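Local atomic coordinates of type I modular polyketide synthase (Streptomyces albus subsp. albus, PDB entry 6IYR), a protein that probably selects an acyl-coenzyme A extender unit and transfers its acyl group during salinomycin assembly, as the acyltransferase domain of module 8. Residues I41-S46 / D74-L79; V91-D96 / G115-G120; A232-D237 / A342-E347; A239-L244 / S336-I341. One frame throughout, in Å; residues are numbered along the deposited sequence.

Contact 1: I41-S46 / D74-L79; sequences IPWTVS and DVAAAL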
loop_
_atom_site.group_PDB
_atom_site.type_symbol
_atom_site.label_atom_id
_atom_site.label_comp_id
_atom_site.label_asym_id
_atom_site.label_seq_id
_atom_site.Cartn_x
_atom_site.Cartn_y
_atom_site.Cartn_z
ATOM N N ILE A 41 -22.004 6.132 -5.713
ATOM C CA ILE A 41 -22.049 5.458 -6.998
ATOM C C ILE A 41 -21.142 6.150 -8.034
ATOM O O ILE A 41 -21.133 7.369 -8.152
ATOM C CB ILE A 41 -23.498 5.408 -7.501
ATOM C CG1 ILE A 41 -24.330 4.527 -6.577
ATOM C CG2 ILE A 41 -23.580 4.842 -8.901
ATOM C CD1 ILE A 41 -25.803 4.875 -6.610
ATOM N N PRO A 42 -20.362 5.358 -8.783
ATOM C CA PRO A 42 -19.444 5.931 -9.747
ATOM C C PRO A 42 -20.102 6.058 -11.110
ATOM O O PRO A 42 -20.718 5.101 -11.574
ATOM C CB PRO A 42 -18.320 4.884 -9.814
ATOM C CG PRO A 42 -19.007 3.603 -9.526
ATOM C CD PRO A 42 -20.049 3.946 -8.504
ATOM N N TRP A 43 -19.936 7.210 -11.762
ATOM C CA TRP A 43 -20.248 7.299 -13.167
ATOM C C TRP A 43 -18.950 7.532 -13.862
ATOM O O TRP A 43 -18.202 8.452 -13.486
ATOM C CB TRP A 43 -21.174 8.490 -13.459
ATOM C CG TRP A 43 -22.587 8.350 -12.975
ATOM C CD1 TRP A 43 -23.124 7.333 -12.252
ATOM C CD2 TRP A 43 -23.640 9.321 -13.154
ATOM N NE1 TRP A 43 -24.468 7.600 -11.976
ATOM C CE2 TRP A 43 -24.786 8.828 -12.506
ATOM C CE3 TRP A 43 -23.717 10.546 -13.820
ATOM C CZ2 TRP A 43 -25.991 9.530 -12.496
ATOM C CZ3 TRP A 43 -24.909 11.263 -13.774
ATOM C CH2 TRP A 43 -26.021 10.756 -13.114
ATOM N N THR A 44 -18.705 6.756 -14.913
ATOM C CA THR A 44 -17.474 6.849 -15.650
ATOM C C THR A 44 -17.728 7.464 -17.014
ATOM O O THR A 44 -18.758 7.264 -17.613
ATOM C CB THR A 44 -16.805 5.461 -15.816
ATOM O OG1 THR A 44 -17.668 4.578 -16.521
ATOM C CG2 THR A 44 -16.519 4.872 -14.471
ATOM N N VAL A 45 -16.800 8.272 -17.468
ATOM C CA VAL A 45 -16.851 8.747 -18.810
ATOM C C VAL A 45 -15.433 8.753 -19.379
ATOM O O VAL A 45 -14.459 8.784 -18.617
ATOM C CB VAL A 45 -17.467 10.155 -18.813
ATOM C CG1 VAL A 45 -16.548 11.141 -18.119
ATOM C CG2 VAL A 45 -17.772 10.590 -20.232
ATOM N N SER A 46 -15.300 8.647 -20.702
ATOM C CA SER A 46 -13.994 8.810 -21.333
ATOM C C SER A 46 -14.096 9.449 -22.707
ATOM O O SER A 46 -15.127 9.387 -23.345
ATOM C CB SER A 46 -13.332 7.455 -21.478
ATOM O OG SER A 46 -14.251 6.547 -22.020
ATOM N N ASP A 74 -28.716 2.909 -12.578
ATOM C CA ASP A 74 -29.038 2.667 -13.987
ATOM C C ASP A 74 -28.109 3.455 -14.891
ATOM O O ASP A 74 -27.710 2.996 -15.957
ATOM C CB ASP A 74 -30.486 3.077 -14.302
ATOM C CG ASP A 74 -31.521 2.261 -13.530
ATOM O OD1 ASP A 74 -31.122 1.255 -12.914
ATOM O OD2 ASP A 74 -32.716 2.656 -13.492
ATOM N N VAL A 75 -27.863 4.706 -14.523
ATOM C CA VAL A 75 -26.959 5.533 -15.311
ATOM C C VAL A 75 -25.551 4.910 -15.354
ATOM O O VAL A 75 -24.891 4.931 -16.412
ATOM C CB VAL A 75 -26.876 6.972 -14.745
ATOM C CG1 VAL A 75 -25.809 7.778 -15.475
ATOM C CG2 VAL A 75 -28.229 7.653 -14.867
ATOM N N ALA A 76 -25.045 4.493 -14.188
ATOM C CA ALA A 76 -23.669 3.969 -14.112
ATOM C C ALA A 76 -23.532 2.741 -15.003
ATOM O O ALA A 76 -22.638 2.683 -15.843
ATOM C CB ALA A 76 -23.313 3.606 -12.698
ATOM N N ALA A 77 -24.485 1.816 -14.867
ATOM C CA ALA A 77 -24.600 0.648 -15.749
ATOM C C ALA A 77 -24.465 1.058 -17.211
ATOM O O ALA A 77 -23.643 0.524 -17.972
ATOM C CB ALA A 77 -25.956 -0.029 -15.519
ATOM N N ALA A 78 -25.236 2.072 -17.578
ATOM C CA ALA A 78 -25.332 2.488 -18.951
ATOM C C ALA A 78 -24.025 3.062 -19.437
ATOM O O ALA A 78 -23.745 3.046 -20.623
ATOM C CB ALA A 78 -26.417 3.525 -19.069
ATOM N N LEU A 79 -23.276 3.669 -18.536
ATOM C CA LEU A 79 -22.025 4.290 -18.921
ATOM C C LEU A 79 -20.919 3.272 -19.180
ATOM O O LEU A 79 -20.051 3.511 -19.994
ATOM C CB LEU A 79 -21.593 5.336 -17.889
ATOM C CG LEU A 79 -22.407 6.624 -17.798
ATOM C CD1 LEU A 79 -22.110 7.397 -16.530
ATOM C CD2 LEU A 79 -22.199 7.499 -19.016
HETATM O O HOH W 1 -20.201 4.324 -15.050
#
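Ile41 opens the contact by resting its CG2 methyl on Ala76 CB, 4.0 Å away, where the edge strand 41-47 of a three-stranded antiparallel sheet meets helix 72-79. This alpha/beta unit is consistent with the KS-to-AT linker of modular polyketide synthases, and here it offers a worked example of a helix laid along a strand: the two segments run in similar directions, 32° apart. One residue on, Pro42 contributes backbone instead of ring, since its O lies 3.2 Å from Ala76 CB. Trp43 then carries the apolar core. Its CG is anti to the carbonyl carbon (chi1 -71°), which swings the indole out over Val75, whose CG1 methyl sits 3.4 Å from the centroid of the Trp43 six-membered ring and 15° off the normal, a CH-pi contact made squarely over the face. The five-membered end of the indole reaches Ala76, with CD1 3.8 Å from Ala76 CB, and the base of the side chain is met by Leu79, whose CD1 comes within 3.4 Å of Trp43 CB. The indole is fixed further by a hydrogen bond from Trp43 NE1 to Pro72 O and by stacking with Phe100, so its polar corner and its rotation are both secured. Last comes Thr44, which turns its O toward Leu79 CB at 3.4 Å. Between 41-46 and 74-79 themselves no direct hydrogen bond forms; one water bridges them, accepting from Thr44 N at 2.9 Å and donating to Ala76 O at 3.0 Å.

Contact 2: V91-D96 / G115-G120; sequences VVLAED and GVIEGG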
loop_
_atom_site.group_PDB
_atom_site.type_symbol
_atom_site.label_atom_id
_atom_site.label_comp_id
_atom_site.label_asym_id
_atom_site.label_seq_id
_atom_site.Cartn_x
_atom_site.Cartn_y
_atom_site.Cartn_z
ATOM N N VAL A 91 -14.229 10.250 -13.603
ATOM C CA VAL A 91 -15.205 9.538 -12.795
ATOM C C VAL A 91 -15.818 10.544 -11.850
ATOM O O VAL A 91 -15.108 11.391 -11.288
ATOM C CB VAL A 91 -14.567 8.419 -11.963
ATOM C CG1 VAL A 91 -15.645 7.653 -11.233
ATOM C CG2 VAL A 91 -13.749 7.480 -12.828
ATOM N N VAL A 92 -17.137 10.472 -11.662
ATOM C CA VAL A 92 -17.738 11.220 -10.561
ATOM C C VAL A 92 -18.414 10.288 -9.629
ATOM O O VAL A 92 -18.891 9.237 -10.042
ATOM C CB VAL A 92 -18.747 12.291 -11.038
ATOM C CG1 VAL A 92 -18.040 13.283 -11.953
ATOM C CG2 VAL A 92 -19.899 11.638 -11.770
ATOM N N LEU A 93 -18.321 10.594 -8.344
ATOM C CA LEU A 93 -18.897 9.730 -7.312
ATOM C C LEU A 93 -19.904 10.577 -6.613
ATOM O O LEU A 93 -19.543 11.624 -6.101
ATOM C CB LEU A 93 -17.869 9.374 -6.227
ATOM C CG LEU A 93 -16.816 8.285 -6.359
ATOM C CD1 LEU A 93 -16.865 7.610 -7.705
ATOM C CD2 LEU A 93 -15.445 8.857 -6.045
ATOM N N ALA A 94 -21.097 10.055 -6.412
ATOM C CA ALA A 94 -22.063 10.792 -5.626
ATOM C C ALA A 94 -23.179 9.837 -5.266
ATOM O O ALA A 94 -23.279 8.739 -5.823
ATOM C CB ALA A 94 -22.588 11.990 -6.421
ATOM N N GLU A 95 -23.943 10.243 -4.261
ATOM C CA GLU A 95 -25.015 9.454 -3.675
ATOM C C GLU A 95 -26.350 9.803 -4.260
ATOM O O GLU A 95 -27.249 8.999 -4.194
ATOM C CB GLU A 95 -25.107 9.715 -2.175
ATOM C CG GLU A 95 -23.772 9.667 -1.455
ATOM C CD GLU A 95 -23.915 9.490 0.047
ATOM O OE1 GLU A 95 -25.035 9.190 0.496
ATOM O OE2 GLU A 95 -22.913 9.685 0.770
ATOM N N ASP A 96 -26.485 10.994 -4.836
ATOM C CA ASP A 96 -27.755 11.421 -5.423
ATOM C C ASP A 96 -27.610 12.332 -6.636
ATOM O O ASP A 96 -26.536 12.850 -6.932
ATOM C CB ASP A 96 -28.594 12.118 -4.358
ATOM C CG ASP A 96 -27.879 13.280 -3.719
ATOM O OD1 ASP A 96 -27.138 14.004 -4.402
ATOM O OD2 ASP A 96 -28.026 13.451 -2.507
ATOM N N GLY A 115 -15.144 13.833 -4.934
ATOM C CA GLY A 115 -15.851 12.924 -5.831
ATOM C C GLY A 115 -15.691 13.204 -7.312
ATOM O O GLY A 115 -16.397 12.633 -8.127
ATOM N N VAL A 116 -14.779 14.090 -7.669
ATOM C CA VAL A 116 -14.376 14.245 -9.053
ATOM C C VAL A 116 -12.963 13.724 -9.258
ATOM O O VAL A 116 -12.031 14.269 -8.713
ATOM C CB VAL A 116 -14.384 15.710 -9.477
ATOM C CG1 VAL A 116 -13.902 15.829 -10.917
ATOM C CG2 VAL A 116 -15.791 16.284 -9.345
ATOM N N ILE A 117 -12.815 12.752 -10.150
ATOM C CA ILE A 117 -11.495 12.218 -10.508
ATOM C C ILE A 117 -11.305 12.271 -12.019
ATOM O O ILE A 117 -12.158 11.815 -12.764
ATOM C CB ILE A 117 -11.351 10.752 -10.036
ATOM C CG1 ILE A 117 -11.697 10.650 -8.541
ATOM C CG2 ILE A 117 -9.934 10.255 -10.261
ATOM C CD1 ILE A 117 -13.165 10.378 -8.295
ATOM N N GLU A 118 -10.139 12.720 -12.463
ATOM C CA GLU A 118 -9.841 12.825 -13.896
ATOM C C GLU A 118 -8.372 12.472 -14.125
ATOM O O GLU A 118 -7.504 12.786 -13.307
ATOM C CB GLU A 118 -10.138 14.247 -14.395
ATOM C CG GLU A 118 -9.318 14.715 -15.588
ATOM C CD GLU A 118 -8.008 15.378 -15.192
ATOM O OE1 GLU A 118 -7.167 15.607 -16.081
ATOM O OE2 GLU A 118 -7.813 15.698 -14.002
ATOM N N GLY A 119 -8.096 11.816 -15.237
ATOM C CA GLY A 119 -6.721 11.525 -15.617
ATOM C C GLY A 119 -6.705 10.845 -16.965
ATOM O O GLY A 119 -7.761 10.481 -17.486
ATOM N N GLY A 120 -5.500 10.594 -17.474
ATOM C CA GLY A 120 -5.306 9.885 -18.731
ATOM C C GLY A 120 -4.564 8.571 -18.569
ATOM O O GLY A 120 -3.738 8.437 -17.675
#
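Leu93 and Ile117 meet on one face of an antiparallel pair of strands, and the leucine can be followed outward atom by atom. Its CB lies beside Gly115, 4.0 Å from Gly115 O. At CG, held anti to the carbonyl carbon (chi1 -81°), the chain forks. CD1 packs on Pro42 of the neighbouring strand, while CD2 turns the other way, passing Gly115 CA and ending 3.5 Å from Ile117 CD1. Helix 431-443 borders this same face, with Thr436 touching Leu93 and Ala439 touching Ile117. Beneath the side chains the backbones hold the register. Val91 and Ile117 form a hydrogen-bonded pair, Val91 N giving to Ile117 O at 2.7 Å and Ile117 N returning a nearly straight bond (171°) to Val91 O at 2.9 Å. Val92 and Val116 follow as a non-hydrogen-bonded pair, their side chains on the opposite face, where helix 97-108 lies. The ladder closes with Leu93 N to Gly115 O at 2.8 Å; the same oxygen also takes a CA-H contact from Val92 CA at 3.1 Å. Gly115, with a positive phi of 64°, has no side chain to collide with Leu93 O. Three backbone hydrogen bonds thus set the alignment, and the apolar pair Leu93-Ile117 adds contact on the face that helix 431-443 covers, without any polar demand of its own.

Contact 3: A232-D237 / A342-E347; sequences ALSLGD and APRTAE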
loop_
_atom_site.group_PDB
_atom_site.type_symbol
_atom_site.label_atom_id
_atom_site.label_comp_id
_atom_site.label_asym_id
_atom_site.label_seq_id
_atom_site.Cartn_x
_atom_site.Cartn_y
_atom_site.Cartn_z
ATOM N N ALA A 232 3.254 -17.455 -2.176
ATOM C CA ALA A 232 4.493 -18.125 -1.751
ATOM C C ALA A 232 4.461 -18.650 -0.311
ATOM O O ALA A 232 5.171 -19.611 0.054
ATOM C CB ALA A 232 5.670 -17.224 -1.980
ATOM N N LEU A 233 3.548 -18.117 0.484
ATOM C CA LEU A 233 3.202 -18.748 1.756
ATOM C C LEU A 233 1.709 -18.882 1.832
ATOM O O LEU A 233 0.988 -18.006 1.324
ATOM C CB LEU A 233 3.651 -17.891 2.957
ATOM C CG LEU A 233 5.162 -17.659 3.136
ATOM C CD1 LEU A 233 5.441 -16.583 4.193
ATOM C CD2 LEU A 233 5.827 -18.961 3.530
ATOM N N SER A 234 1.261 -19.923 2.538
ATOM C CA SER A 234 -0.125 -20.049 2.899
ATOM C C SER A 234 -0.421 -18.939 3.852
ATOM O O SER A 234 0.486 -18.435 4.529
ATOM C CB SER A 234 -0.423 -21.391 3.589
ATOM O OG SER A 234 0.310 -21.553 4.807
ATOM N N LEU A 235 -1.704 -18.707 4.063
ATOM C CA LEU A 235 -2.125 -17.656 4.972
ATOM C C LEU A 235 -1.670 -18.009 6.376
ATOM O O LEU A 235 -1.266 -17.144 7.129
ATOM C CB LEU A 235 -3.638 -17.539 4.976
ATOM C CG LEU A 235 -4.324 -16.187 4.823
ATOM C CD1 LEU A 235 -5.455 -16.017 5.815
ATOM C CD2 LEU A 235 -3.410 -14.991 4.803
ATOM N N GLY A 236 -1.811 -19.278 6.742
ATOM C CA GLY A 236 -1.367 -19.755 8.052
ATOM C C GLY A 236 0.119 -19.502 8.324
ATOM O O GLY A 236 0.510 -19.137 9.436
ATOM N N ASP A 237 0.941 -19.849 7.348
ATOM C CA ASP A 237 2.374 -19.635 7.428
ATOM C C ASP A 237 2.750 -18.153 7.423
ATOM O O ASP A 237 3.646 -17.764 8.152
ATOM C CB ASP A 237 3.111 -20.364 6.318
ATOM C CG ASP A 237 3.306 -21.882 6.636
ATOM O OD1 ASP A 237 3.061 -22.305 7.787
ATOM O OD2 ASP A 237 3.836 -22.592 5.766
ATOM N N ALA A 342 6.396 -23.744 5.256
ATOM C CA ALA A 342 6.577 -24.424 3.982
ATOM C C ALA A 342 6.332 -23.477 2.815
ATOM O O ALA A 342 5.246 -23.456 2.235
ATOM C CB ALA A 342 5.628 -25.625 3.883
ATOM N N PRO A 343 7.370 -22.745 2.402
ATOM C CA PRO A 343 7.126 -21.845 1.316
ATOM C C PRO A 343 6.929 -22.620 0.026
ATOM O O PRO A 343 7.454 -23.699 -0.122
ATOM C CB PRO A 343 8.408 -21.012 1.246
ATOM C CG PRO A 343 9.427 -21.789 1.957
ATOM C CD PRO A 343 8.700 -22.557 2.995
ATOM N N ARG A 344 6.334 -21.995 -0.962
ATOM C CA ARG A 344 6.022 -22.707 -2.165
ATOM C C ARG A 344 5.979 -21.717 -3.282
ATOM O O ARG A 344 6.329 -20.557 -3.081
ATOM C CB ARG A 344 4.699 -23.421 -1.990
ATOM C CG ARG A 344 3.520 -22.483 -1.953
ATOM C CD ARG A 344 2.755 -22.632 -0.671
ATOM N NE ARG A 344 1.470 -21.945 -0.758
ATOM C CZ ARG A 344 0.373 -22.337 -0.116
ATOM N NH1 ARG A 344 -0.757 -21.654 -0.241
ATOM N NH2 ARG A 344 0.423 -23.370 0.709
ATOM N N THR A 345 5.777 -22.220 -4.497
ATOM C CA THR A 345 6.033 -21.455 -5.680
ATOM C C THR A 345 5.003 -20.344 -5.664
ATOM O O THR A 345 3.877 -20.596 -5.319
ATOM C CB THR A 345 5.844 -22.285 -6.983
ATOM O OG1 THR A 345 6.846 -23.314 -7.074
ATOM C CG2 THR A 345 6.023 -21.382 -8.189
ATOM N N ALA A 346 5.404 -19.129 -6.001
ATOM C CA ALA A 346 4.474 -17.995 -5.984
ATOM C C ALA A 346 3.764 -17.943 -7.308
ATOM O O ALA A 346 4.412 -18.000 -8.367
ATOM C CB ALA A 346 5.223 -16.690 -5.753
ATOM N N GLU A 347 2.462 -17.689 -7.235
ATOM C CA GLU A 347 1.616 -17.531 -8.429
ATOM C C GLU A 347 1.640 -16.144 -9.019
ATOM O O GLU A 347 1.216 -15.954 -10.149
ATOM C CB GLU A 347 0.175 -17.860 -8.086
ATOM C CG GLU A 347 0.007 -19.151 -7.324
ATOM C CD GLU A 347 -1.438 -19.373 -6.945
ATOM O OE1 GLU A 347 -2.300 -18.654 -7.495
ATOM O OE2 GLU A 347 -1.705 -20.208 -6.058
HETATM O O HOH W 2 3.314 -21.931 3.211
#
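Ala232 and Arg344 make the central backbone link between a helix-entry loop and an irregular connection: Arg344 N donates to Ala232 O at 2.8 Å. A second direct bond lies at the far end, where Ala342 N reaches Asp237 OD2 at 2.9 Å, nearly straight at 168° but arriving from above the carboxylate plane. Between the two, a water engages two further polar atoms and returns to OD2. It accepts from Ser234 N at 2.9 Å and donates both to Asp237 OD2 at 2.7 Å and to Ala342 O at 2.6 Å, so OD2 holds two donors, an environment that would probably stabilise its negative charge. Arg344 spends its NE on Gly231 O, outside the pair of segments. That bond probably helps hold the guanidinium, one face of which lies over the Leu233-Ser234 peptide, and its NH2 stands 3.6 Å from Ser234 CB. Apolar contact is modest by comparison: Ala232 CB meets Ala346 CB at 3.8 Å, and Leu233 lies alongside Pro343, the two side chains pointing the same way. Ser234 starts helix 235-248 as its N-cap, OG sitting between the backbone N and carbonyl carbon (chi1 61°), from where it accepts from Asp237 N at 3.1 Å. The reciprocal link from Ser234 N to the Asp237 carboxylate runs through the water, so the N-cap resembles a capping box without its second direct bond.

Contact 4: A239-L244 / S336-I341; sequences AKVSAL and SALSGI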
loop_
_atom_site.group_PDB
_atom_site.type_symbol
_atom_site.label_atom_id
_atom_site.label_comp_id
_atom_site.label_asym_id
_atom_site.label_seq_id
_atom_site.Cartn_x
_atom_site.Cartn_y
_atom_site.Cartn_z
ATOM N N ALA A 239 0.943 -15.754 8.529
ATOM C CA ALA A 239 0.530 -15.239 9.804
ATOM C C ALA A 239 1.520 -15.617 10.885
ATOM O O ALA A 239 1.714 -14.892 11.853
ATOM C CB ALA A 239 -0.839 -15.785 10.169
ATOM N N LYS A 240 1.980 -16.855 10.848
ATOM C CA LYS A 240 2.987 -17.264 11.772
ATOM C C LYS A 240 4.257 -16.369 11.638
ATOM O O LYS A 240 4.742 -15.850 12.626
ATOM C CB LYS A 240 3.304 -18.736 11.547
ATOM C CG LYS A 240 4.341 -19.319 12.471
ATOM C CD LYS A 240 4.616 -20.764 12.025
ATOM C CE LYS A 240 5.275 -21.589 13.109
ATOM N NZ LYS A 240 5.127 -23.044 12.848
ATOM N N VAL A 241 4.771 -16.186 10.432
ATOM C CA VAL A 241 5.946 -15.314 10.238
ATOM C C VAL A 241 5.676 -13.919 10.783
ATOM O O VAL A 241 6.476 -13.403 11.568
ATOM C CB VAL A 241 6.374 -15.222 8.774
ATOM C CG1 VAL A 241 7.540 -14.253 8.590
ATOM C CG2 VAL A 241 6.805 -16.595 8.263
ATOM N N SER A 242 4.455 -13.419 10.570
ATOM C CA SER A 242 4.145 -12.055 10.955
ATOM C C SER A 242 4.145 -11.930 12.465
ATOM O O SER A 242 4.795 -11.048 13.017
ATOM C CB SER A 242 2.790 -11.600 10.392
ATOM O OG SER A 242 2.491 -10.300 10.897
ATOM N N ALA A 243 3.455 -12.852 13.118
ATOM C CA ALA A 243 3.220 -12.775 14.522
ATOM C C ALA A 243 4.481 -13.111 15.308
ATOM O O ALA A 243 4.752 -12.523 16.355
ATOM C CB ALA A 243 2.110 -13.716 14.902
ATOM N N LEU A 244 5.208 -14.111 14.846
ATOM C CA LEU A 244 6.319 -14.651 15.641
ATOM C C LEU A 244 7.586 -13.813 15.407
ATOM O O LEU A 244 8.392 -13.578 16.309
ATOM C CB LEU A 244 6.547 -16.126 15.266
ATOM C CG LEU A 244 5.886 -17.173 16.160
ATOM C CD1 LEU A 244 4.618 -16.764 16.874
ATOM C CD2 LEU A 244 5.761 -18.548 15.538
ATOM N N SER A 336 14.572 -20.274 14.673
ATOM C CA SER A 336 13.939 -21.415 15.309
ATOM C C SER A 336 12.391 -21.325 15.297
ATOM O O SER A 336 11.704 -22.313 14.998
ATOM C CB SER A 336 14.455 -21.555 16.721
ATOM O OG SER A 336 13.743 -22.535 17.402
ATOM N N ALA A 337 11.854 -20.140 15.586
ATOM C CA ALA A 337 10.399 -19.922 15.592
ATOM C C ALA A 337 9.764 -20.328 14.253
ATOM O O ALA A 337 8.640 -20.807 14.216
ATOM C CB ALA A 337 10.087 -18.453 15.877
ATOM N N LEU A 338 10.448 -20.016 13.169
ATOM C CA LEU A 338 9.935 -20.207 11.825
ATOM C C LEU A 338 10.481 -21.447 11.081
ATOM O O LEU A 338 10.335 -21.559 9.864
ATOM C CB LEU A 338 10.317 -18.997 10.981
ATOM C CG LEU A 338 9.466 -17.742 11.080
ATOM C CD1 LEU A 338 8.546 -17.689 12.277
ATOM C CD2 LEU A 338 10.343 -16.537 10.971
ATOM N N SER A 339 11.088 -22.383 11.785
ATOM C CA SER A 339 11.686 -23.527 11.099
ATOM C C SER A 339 10.635 -24.359 10.353
ATOM O O SER A 339 10.970 -25.069 9.412
ATOM C CB SER A 339 12.418 -24.430 12.087
ATOM O OG SER A 339 11.474 -24.975 12.988
ATOM N N GLY A 340 9.384 -24.302 10.798
ATOM C CA GLY A 340 8.361 -25.201 10.277
ATOM C C GLY A 340 7.576 -24.720 9.070
ATOM O O GLY A 340 6.780 -25.468 8.534
ATOM N N ILE A 341 7.757 -23.481 8.623
ATOM C CA ILE A 341 6.934 -23.017 7.510
ATOM C C ILE A 341 7.293 -23.782 6.235
ATOM O O ILE A 341 8.415 -24.255 6.096
ATOM C CB ILE A 341 7.056 -21.484 7.284
ATOM C CG1 ILE A 341 8.501 -21.077 7.007
ATOM C CG2 ILE A 341 6.570 -20.738 8.516
ATOM C CD1 ILE A 341 8.669 -19.584 6.711
#
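The peptide carbonyl of Ala337 is the flat group that Lys240 and Leu244 meet, for no ring, amide or carboxylate side chain enters between these segments. Lys240 CE comes up to the oxygen end, 3.6 Å from Ala337 O, whereas Leu244 CD2 lies above the plane of that carbonyl and beyond its oxygen, 3.9 Å from Ala337 O. The lysine gets there by stretching: CG is anti to the backbone N (chi1 -179°), and the extended chain beyond it carries CD across Ile341, whose CG2 is 4.0 Å from Lys240 CD. Deeper in, Val241 is the wedge. Its CG2 methyl is shared between Leu338 CG at 4.0 Å and Ile341 CD1 at 3.8 Å, and both partners lie at about a right angle to the valine. Leu338 sends CD1 the other way, to Leu244 CB at 3.9 Å, so Leu338 fits between two residues one turn apart on helix 235-248. Both partners of Val241 come from one type I turn, Leu338 to Ile341, that follows helix 331-337; its closing bond, Ile341 N to Leu338 O, is weak. Trp369 of helix 366-374 touches both Val241 and Ile341, continuing the apolar patch. No hydrogen bond crosses between the segments, so the helix and the turn are held by interlocking methyl and methylene groups, while the lysine probably adds a slight electrostatic attraction through its CE, polarised by the neighbouring ammonium group, to the carbonyl oxygen.

From the N terminus, contact 1 closes first, folding helix 50-65 into a loop between strand 41-47 and helix 72-79. Contact 2 follows in series, bringing strand 116-120 back to strand 88-94 after helix 97-108. Strands 41-47 and 88-94 are neighbours in one sheet, so these two contacts touch and build a single unit. Far away, its centre about 38 Å from that of contact 2, contact 3 closes a loop of 104 residues, and contact 4 is nested inside it. Both use helix 235-248: contact 3 holds its start, contact 4 its next turns, and together they pin the chain leaving helix 331-337 within the acyltransferase domain.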